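Local coordinates for uncharacterized protein (Shigella flexneri 5a str. M90T, PDB 5EUR) that is of unknown function and assembles from three copies, each a mainly helical chain with a small antiparallel beta-sheet, at residues 32-35 / 36-40; 84-87 / 88-92; 25-28 / 29-32; 72-75 / 76-79. One frame throughout, in Å; residues are numbered along the deposited sequence.

Contact 1 of 4, residues 32-35 / 36-40; sequences TEIV and VTTML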
# COMPACT_ATOMS: atom_id res chain seq x y z
N THR A 32 -7.81 5.76 -0.70
CA THR A 32 -8.96 5.56 0.17
C THR A 32 -9.57 4.16 0.03
O THR A 32 -10.07 3.62 1.02
CB THR A 32 -10.03 6.63 -0.08
OG1 THR A 32 -10.49 6.55 -1.43
CG2 THR A 32 -9.46 8.01 0.21
N GLU A 33 -9.53 3.56 -1.15
CA GLU A 33 -10.15 2.25 -1.35
C GLU A 33 -9.21 1.09 -0.97
O GLU A 33 -9.68 0.06 -0.47
CB GLU A 33 -10.58 2.08 -2.80
CG GLU A 33 -11.59 3.13 -3.28
CD GLU A 33 -13.00 2.83 -2.84
OE1 GLU A 33 -13.22 1.80 -2.18
OE2 GLU A 33 -13.90 3.64 -3.15
N ILE A 34 -7.91 1.23 -1.23
CA ILE A 34 -6.97 0.14 -0.93
C ILE A 34 -6.18 0.41 0.35
O ILE A 34 -6.18 -0.39 1.29
CB ILE A 34 -6.01 -0.10 -2.11
CG1 ILE A 34 -6.78 -0.45 -3.38
CG2 ILE A 34 -5.00 -1.19 -1.76
CD1 ILE A 34 -7.35 -1.85 -3.40
N VAL A 35 -5.48 1.55 0.40
CA VAL A 35 -4.51 1.76 1.47
C VAL A 35 -5.20 1.89 2.82
O VAL A 35 -4.86 1.18 3.78
CB VAL A 35 -3.60 2.96 1.17
CG1 VAL A 35 -2.57 3.10 2.30
CG2 VAL A 35 -2.88 2.72 -0.13
N VAL A 36 -6.16 2.81 2.94
CA VAL A 36 -6.77 3.04 4.24
C VAL A 36 -7.53 1.82 4.71
O VAL A 36 -7.46 1.43 5.88
CB VAL A 36 -7.65 4.30 4.19
CG1 VAL A 36 -8.40 4.49 5.51
CG2 VAL A 36 -6.79 5.52 3.86
N THR A 37 -8.28 1.19 3.81
CA THR A 37 -9.01 -0.03 4.17
C THR A 37 -8.06 -1.07 4.74
O THR A 37 -8.36 -1.70 5.76
CB THR A 37 -9.72 -0.57 2.93
OG1 THR A 37 -10.55 0.46 2.37
CG2 THR A 37 -10.55 -1.79 3.29
N THR A 38 -6.89 -1.23 4.11
CA THR A 38 -5.96 -2.25 4.58
C THR A 38 -5.33 -1.85 5.92
O THR A 38 -5.15 -2.69 6.80
CB THR A 38 -4.90 -2.52 3.52
OG1 THR A 38 -5.56 -2.81 2.27
CG2 THR A 38 -4.04 -3.71 3.94
N MET A 39 -5.00 -0.56 6.08
CA MET A 39 -4.49 -0.09 7.37
C MET A 39 -5.46 -0.41 8.50
O MET A 39 -5.07 -0.94 9.56
CB MET A 39 -4.23 1.42 7.34
CG MET A 39 -3.06 1.85 6.42
SD MET A 39 -3.10 3.65 6.15
CE MET A 39 -2.83 4.26 7.81
N LEU A 40 -6.74 -0.09 8.27
CA LEU A 40 -7.76 -0.31 9.29
C LEU A 40 -7.95 -1.80 9.57
O LEU A 40 -7.98 -2.22 10.73
CB LEU A 40 -9.08 0.35 8.88
CG LEU A 40 -9.06 1.87 8.86
CD1 LEU A 40 -10.32 2.39 8.17
CD2 LEU A 40 -8.96 2.44 10.30
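The flat carbonyl group of I34 takes donors on both faces, both from T38: the backbone N arrives on one face at 3.0 Å, T38 N to I34 O, and the hydroxyl on the other at 2.7 Å, T38 OG1 to I34 O. Each is tilted by only about 25° from the carbonyl plane, so the two straddle it. The E33 carbonyl is used differently: T37 OG1 stands above its plane, 62° out of it, 3.0 Å from E33 O. In both threonines the hydroxyl lies beside its own backbone N, with OG1 anti to the carbonyl carbon (chi1 near -55°), which turns it back toward the preceding turn of helix 28-43. M39 N bonds to V35 O at 2.9 Å; M39 CG, placed beside its backbone N, carries SD back along the V35 carbonyl, 3.9 Å from V35 CG1, the two side chains crossing obliquely. T38 OG1 has a further partner in Y5 OH of the second subunit. T38 also packs on T38 of the third subunit, and a sulfate ion, probably from the crystallisation liquor, lies about 3 Å from its side chain. The chemistry is that of buried threonines in a helix: their hydroxyls lean on carbonyls of the previous turn, so polar groups can enter the subunit interface with at least one hydrogen bond already made, while V35 and M39 give it an apolar flank.

Contact 2 of 4, residues 84-87 / 88-92; sequences EAER and RRKEA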
# COMPACT_ATOMS: atom_id res chain seq x y z
N GLU A 84 -10.77 17.94 17.54
CA GLU A 84 -9.48 18.42 17.07
C GLU A 84 -9.28 18.05 15.60
O GLU A 84 -8.78 18.86 14.80
CB GLU A 84 -8.36 17.86 17.94
CG GLU A 84 -8.34 18.44 19.35
CD GLU A 84 -8.23 19.95 19.37
OE1 GLU A 84 -7.38 20.50 18.63
OE2 GLU A 84 -9.01 20.59 20.10
N ALA A 85 -9.70 16.83 15.23
CA ALA A 85 -9.67 16.45 13.82
C ALA A 85 -10.55 17.37 12.98
O ALA A 85 -10.19 17.74 11.86
CB ALA A 85 -10.10 15.00 13.66
N GLU A 86 -11.73 17.72 13.49
CA GLU A 86 -12.64 18.60 12.75
C GLU A 86 -12.03 19.99 12.56
O GLU A 86 -12.17 20.58 11.48
CB GLU A 86 -13.99 18.69 13.47
CG GLU A 86 -14.97 19.65 12.83
CD GLU A 86 -15.54 19.18 11.49
OE1 GLU A 86 -15.47 17.96 11.19
OE2 GLU A 86 -16.08 20.02 10.73
N ARG A 87 -11.36 20.52 13.57
CA ARG A 87 -10.68 21.81 13.41
C ARG A 87 -9.64 21.74 12.30
O ARG A 87 -9.57 22.64 11.45
CB ARG A 87 -10.01 22.21 14.72
CG ARG A 87 -10.97 22.76 15.74
CD ARG A 87 -10.30 22.96 17.09
NE ARG A 87 -9.26 23.99 17.06
CZ ARG A 87 -9.46 25.28 17.33
NH1 ARG A 87 -10.68 25.71 17.64
NH2 ARG A 87 -8.45 26.14 17.29
N ARG A 88 -8.84 20.67 12.29
CA ARG A 88 -7.85 20.50 11.23
C ARG A 88 -8.52 20.38 9.86
O ARG A 88 -8.04 20.95 8.87
CB ARG A 88 -6.99 19.27 11.55
CG ARG A 88 -6.18 19.44 12.85
CD ARG A 88 -5.38 18.20 13.27
NE ARG A 88 -4.62 17.55 12.21
CZ ARG A 88 -4.48 16.24 12.08
NH1 ARG A 88 -5.06 15.41 12.95
NH2 ARG A 88 -3.77 15.74 11.08
N ARG A 89 -9.67 19.68 9.80
CA ARG A 89 -10.41 19.53 8.55
C ARG A 89 -10.90 20.87 8.04
O ARG A 89 -10.79 21.16 6.84
CB ARG A 89 -11.59 18.58 8.76
CG ARG A 89 -12.40 18.29 7.50
CD ARG A 89 -13.60 17.42 7.86
NE ARG A 89 -14.45 17.08 6.72
CZ ARG A 89 -14.26 16.04 5.91
NH1 ARG A 89 -13.22 15.22 6.10
NH2 ARG A 89 -15.10 15.81 4.91
N LYS A 90 -11.44 21.72 8.92
CA LYS A 90 -11.91 23.03 8.48
C LYS A 90 -10.74 23.87 7.97
O LYS A 90 -10.89 24.61 6.99
CB LYS A 90 -12.64 23.74 9.62
CG LYS A 90 -14.04 23.20 9.90
CD LYS A 90 -14.71 23.97 11.03
CE LYS A 90 -16.20 23.68 11.10
NZ LYS A 90 -16.51 22.48 11.93
N GLU A 91 -9.57 23.75 8.61
CA GLU A 91 -8.40 24.45 8.09
C GLU A 91 -8.02 23.93 6.70
O GLU A 91 -7.67 24.72 5.81
CB GLU A 91 -7.22 24.29 9.05
CG GLU A 91 -7.42 24.97 10.40
CD GLU A 91 -6.36 24.57 11.41
OE1 GLU A 91 -5.44 23.80 11.04
OE2 GLU A 91 -6.43 25.03 12.56
N ALA A 92 -8.13 22.62 6.49
CA ALA A 92 -7.85 22.04 5.17
C ALA A 92 -8.82 22.57 4.12
O ALA A 92 -8.40 22.93 3.01
CB ALA A 92 -7.92 20.51 5.25
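From E84 to E91 the backbone is regular alpha-helix, with R88 N to E84 O, R89 N to A85 O, K90 N to E86 O and E91 N to R87 O all bonded in the i to i+4 pattern. On the surface of helix 79-99, E86 and K90 add a side-chain bond of the same spacing, a salt bridge of 2.8 Å from K90 NZ to E86 OE2. The ammonium group uses the anti lone pair of OE2, the one turned away from OE1. E86 is bent at its second torsion (chi2 71°) and K90 at its last (chi4 87°), and these bends bring the two ends together across one turn. OE1 of E86 is taken by H58 NE2. R89 runs past this carboxylate with its CD 3.9 Å from E86 OE1, and R88 turns to the other flank, its CG 3.3 Å from E84 O. Both guanidinium groups find partners elsewhere in the chain, R89 NH1 bonding L62 O and H58 O, and R88 forming a salt bridge with D56. Each oxygen of the E86 carboxylate thus has its own partner, one within the helix and one on helix 47-59, which would fix the rotation of the group and tie the two helices together.

Contact 3 of 4, residues 25-28 / 29-32; sequences ELST and KYFT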
# COMPACT_ATOMS: atom_id res chain seq x y z
N GLU A 25 3.00 10.65 -3.82
CA GLU A 25 1.76 11.00 -4.49
C GLU A 25 1.06 9.73 -4.94
O GLU A 25 1.67 8.84 -5.55
CB GLU A 25 2.02 11.94 -5.67
CG GLU A 25 0.72 12.48 -6.25
CD GLU A 25 0.91 13.70 -7.14
OE1 GLU A 25 2.06 14.04 -7.48
OE2 GLU A 25 -0.12 14.32 -7.50
N LEU A 26 -0.24 9.63 -4.62
CA LEU A 26 -1.07 8.49 -4.97
C LEU A 26 -2.41 8.99 -5.49
O LEU A 26 -2.89 10.04 -5.06
CB LEU A 26 -1.33 7.59 -3.75
CG LEU A 26 -0.15 6.95 -3.04
CD1 LEU A 26 -0.64 6.37 -1.71
CD2 LEU A 26 0.41 5.86 -3.93
N SER A 27 -3.03 8.22 -6.37
CA SER A 27 -4.41 8.57 -6.72
C SER A 27 -5.26 8.50 -5.46
O SER A 27 -5.07 7.62 -4.61
CB SER A 27 -4.97 7.65 -7.81
OG SER A 27 -5.42 6.42 -7.28
N THR A 28 -6.17 9.47 -5.32
CA THR A 28 -6.99 9.52 -4.11
C THR A 28 -7.77 8.24 -3.92
O THR A 28 -7.84 7.71 -2.80
CB THR A 28 -7.93 10.72 -4.17
OG1 THR A 28 -7.14 11.91 -4.28
CG2 THR A 28 -8.79 10.79 -2.92
N LYS A 29 -8.36 7.71 -4.99
CA LYS A 29 -9.17 6.50 -4.87
C LYS A 29 -8.32 5.29 -4.49
O LYS A 29 -8.78 4.44 -3.72
CB LYS A 29 -9.93 6.24 -6.18
CG LYS A 29 -10.96 7.31 -6.47
CD LYS A 29 -12.15 7.18 -5.53
CE LYS A 29 -12.61 8.52 -5.01
NZ LYS A 29 -12.20 8.68 -3.58
N TYR A 30 -7.09 5.19 -5.00
CA TYR A 30 -6.24 4.10 -4.54
C TYR A 30 -5.97 4.22 -3.05
O TYR A 30 -6.05 3.23 -2.30
CB TYR A 30 -4.91 4.07 -5.32
CG TYR A 30 -3.96 3.02 -4.81
CD1 TYR A 30 -4.09 1.69 -5.18
CD2 TYR A 30 -2.92 3.36 -3.94
CE1 TYR A 30 -3.22 0.72 -4.71
CE2 TYR A 30 -2.05 2.40 -3.45
CZ TYR A 30 -2.21 1.09 -3.84
OH TYR A 30 -1.35 0.13 -3.36
N PHE A 31 -5.66 5.43 -2.59
CA PHE A 31 -5.40 5.60 -1.17
C PHE A 31 -6.63 5.26 -0.33
O PHE A 31 -6.52 4.54 0.67
CB PHE A 31 -4.94 7.03 -0.89
CG PHE A 31 -4.57 7.26 0.53
CD1 PHE A 31 -3.46 6.63 1.08
CD2 PHE A 31 -5.32 8.11 1.33
CE1 PHE A 31 -3.11 6.84 2.40
CE2 PHE A 31 -4.97 8.32 2.65
CZ PHE A 31 -3.87 7.69 3.19
N THR A 32 -7.81 5.76 -0.70
CA THR A 32 -8.96 5.56 0.17
C THR A 32 -9.57 4.16 0.03
O THR A 32 -10.07 3.62 1.02
CB THR A 32 -10.03 6.63 -0.08
OG1 THR A 32 -10.49 6.55 -1.43
CG2 THR A 32 -9.46 8.01 0.21
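A serine N-cap marks the switch from strand 24-27 to helix 28-43. S27 OG accepts from Y30 N, 3.1 Å away with an N-H...O angle of 151°, and S27 O takes F31 N at 3.0 Å, the first bond of the helix proper. To reach Y30 N, OG sits between the S27 backbone N and carbonyl carbon (chi1 81°), which also brings it against Y30 CB. Beside the cap, L26 puts one methyl against each of the two aromatic residues that follow: CD2 is 4.2 Å from Y30 CD2 and CD1 is 4.0 Å from F31 CD1. The leucine runs aslant to the tyrosine and crosses F31 at about a right angle, so one branched side chain bridges both rings. Further out, the second subunit holds the serine with two bonds, S27 OG to F22 O and S27 N to Q24 OE1 there. F31 packs on V19, V21 and I10 of the sheet, whereas the Y30 side chain lies about 3 Å from a magnesium ion. The T28 hydroxyl bonds K16 O, in the connection just before strand 18-21. From the T28 carbonyl the next bond of the same helical turn follows, T28 O accepting T32 N at 2.9 Å.

Contact 4 of 4, residues 72-75 / 76-79; sequences RWWA and QSNA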
# COMPACT_ATOMS: atom_id res chain seq x y z
N ARG A 72 -18.03 3.40 12.38
CA ARG A 72 -19.06 3.54 13.41
C ARG A 72 -18.43 3.70 14.79
O ARG A 72 -18.85 4.57 15.57
CB ARG A 72 -20.02 2.35 13.34
CG ARG A 72 -20.67 2.23 11.96
CD ARG A 72 -21.86 1.26 11.90
NE ARG A 72 -21.44 -0.13 11.79
CZ ARG A 72 -21.22 -0.76 10.63
NH1 ARG A 72 -21.37 -0.11 9.48
NH2 ARG A 72 -20.84 -2.03 10.63
N TRP A 73 -17.39 2.90 15.08
CA TRP A 73 -16.60 3.11 16.29
C TRP A 73 -16.09 4.54 16.38
O TRP A 73 -16.22 5.19 17.42
CB TRP A 73 -15.41 2.15 16.35
CG TRP A 73 -15.69 0.69 16.40
CD1 TRP A 73 -16.89 0.09 16.66
CD2 TRP A 73 -14.73 -0.37 16.27
NE1 TRP A 73 -16.73 -1.29 16.67
CE2 TRP A 73 -15.42 -1.59 16.43
CE3 TRP A 73 -13.35 -0.40 16.02
CZ2 TRP A 73 -14.77 -2.83 16.34
CZ3 TRP A 73 -12.70 -1.63 15.95
CH2 TRP A 73 -13.42 -2.83 16.10
N TRP A 74 -15.48 5.04 15.29
CA TRP A 74 -14.88 6.37 15.33
C TRP A 74 -15.94 7.44 15.57
O TRP A 74 -15.71 8.38 16.33
CB TRP A 74 -14.13 6.63 14.02
CG TRP A 74 -13.74 8.05 13.76
CD1 TRP A 74 -12.69 8.74 14.31
CD2 TRP A 74 -14.41 8.97 12.90
NE1 TRP A 74 -12.66 10.03 13.81
CE2 TRP A 74 -13.72 10.19 12.96
CE3 TRP A 74 -15.54 8.86 12.07
CZ2 TRP A 74 -14.12 11.32 12.22
CZ3 TRP A 74 -15.94 9.99 11.34
CH2 TRP A 74 -15.22 11.19 11.42
N ALA A 75 -17.10 7.30 14.93
CA ALA A 75 -18.16 8.30 15.02
C ALA A 75 -18.75 8.37 16.42
O ALA A 75 -19.29 9.42 16.81
CB ALA A 75 -19.26 8.00 14.00
N GLN A 76 -18.70 7.28 17.17
CA GLN A 76 -19.18 7.33 18.55
C GLN A 76 -18.06 7.26 19.58
O GLN A 76 -18.28 6.86 20.73
CB GLN A 76 -20.24 6.25 18.76
CG GLN A 76 -21.43 6.48 17.84
CD GLN A 76 -22.21 5.23 17.49
OE1 GLN A 76 -23.22 4.93 18.11
NE2 GLN A 76 -21.74 4.50 16.48
N SER A 77 -16.86 7.72 19.19
CA SER A 77 -15.62 7.72 19.96
C SER A 77 -15.36 9.10 20.57
O SER A 77 -16.20 10.00 20.50
CB SER A 77 -14.44 7.29 19.08
OG SER A 77 -14.04 8.34 18.20
N ASN A 78 -14.18 9.26 21.19
CA ASN A 78 -13.82 10.46 21.95
C ASN A 78 -14.14 11.74 21.20
O ASN A 78 -13.54 12.06 20.16
CB ASN A 78 -12.33 10.44 22.32
CG ASN A 78 -11.86 11.74 22.98
OD1 ASN A 78 -12.64 12.44 23.62
ND2 ASN A 78 -10.57 12.05 22.83
N ALA A 79 -15.09 12.49 21.76
CA ALA A 79 -15.59 13.68 21.08
C ALA A 79 -14.52 14.75 20.94
O ALA A 79 -14.46 15.44 19.93
CB ALA A 79 -16.82 14.23 21.81
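This is a polar helix-end contact at the surface, where helix 68-75 stops and the short link to helix 79-99 begins. Q76 is the first residue to leave helical geometry, and it returns to the helix through both its backbone and its side chain. R72 O accepts Q76 N at 3.2 Å and Q76 NE2 at 3.0 Å, and the two come in from opposite faces of that carbonyl's plane. The amide reaches back because Q76 CG lies beside its own backbone N (chi1 -62°), with the chain extended beyond it. W74 O is likewise gripped twice, by S77 N at 3.2 Å and by S77 OG at 2.5 Å, a distance so short that it may be imprecise. Here the two donors differ in direction: the backbone N stands high above the carbonyl plane, 70° out of it, while the hydroxyl is tilted from that plane by only 20°. Q76 NE2 is thus an added donor on a carbonyl that already has its helical bond, while S77 serves W74 O where the helix gives out. Behind them W74 turns its indole inward to helix 47-59, where its NE1 bonds N55 OD1 and its ring meets that of H58. Two residues on from Q76, N78 takes Q80 N with its OD1, so the whole is a short inter-helix link whose far end is an Asn N-cap.

Overall arrangement
Contacts 3 and 1 form one line: they share T32, their centres are 10 Å apart, and F31 O takes V36 N at 2.9 Å, a probable hydrogen bond, as helix 28-43 continues. Both touch the third subunit, and the magnesium and sulfate ions lie beside them. Contacts 4 and 2 come later in the chain, their centres 16 Å apart: contact 4 is the step from helix 68-75 to helix 79-99, and contact 2 lies further along the latter. Across the fold, contacts 1 and 2 are 21 Å and contacts 3 and 4 are 24 Å between centres, each pair on opposite sides of the chain's centre. Helix 47-59 joins three of them: V36 packs on I57, while H58 meets both E86 and W74.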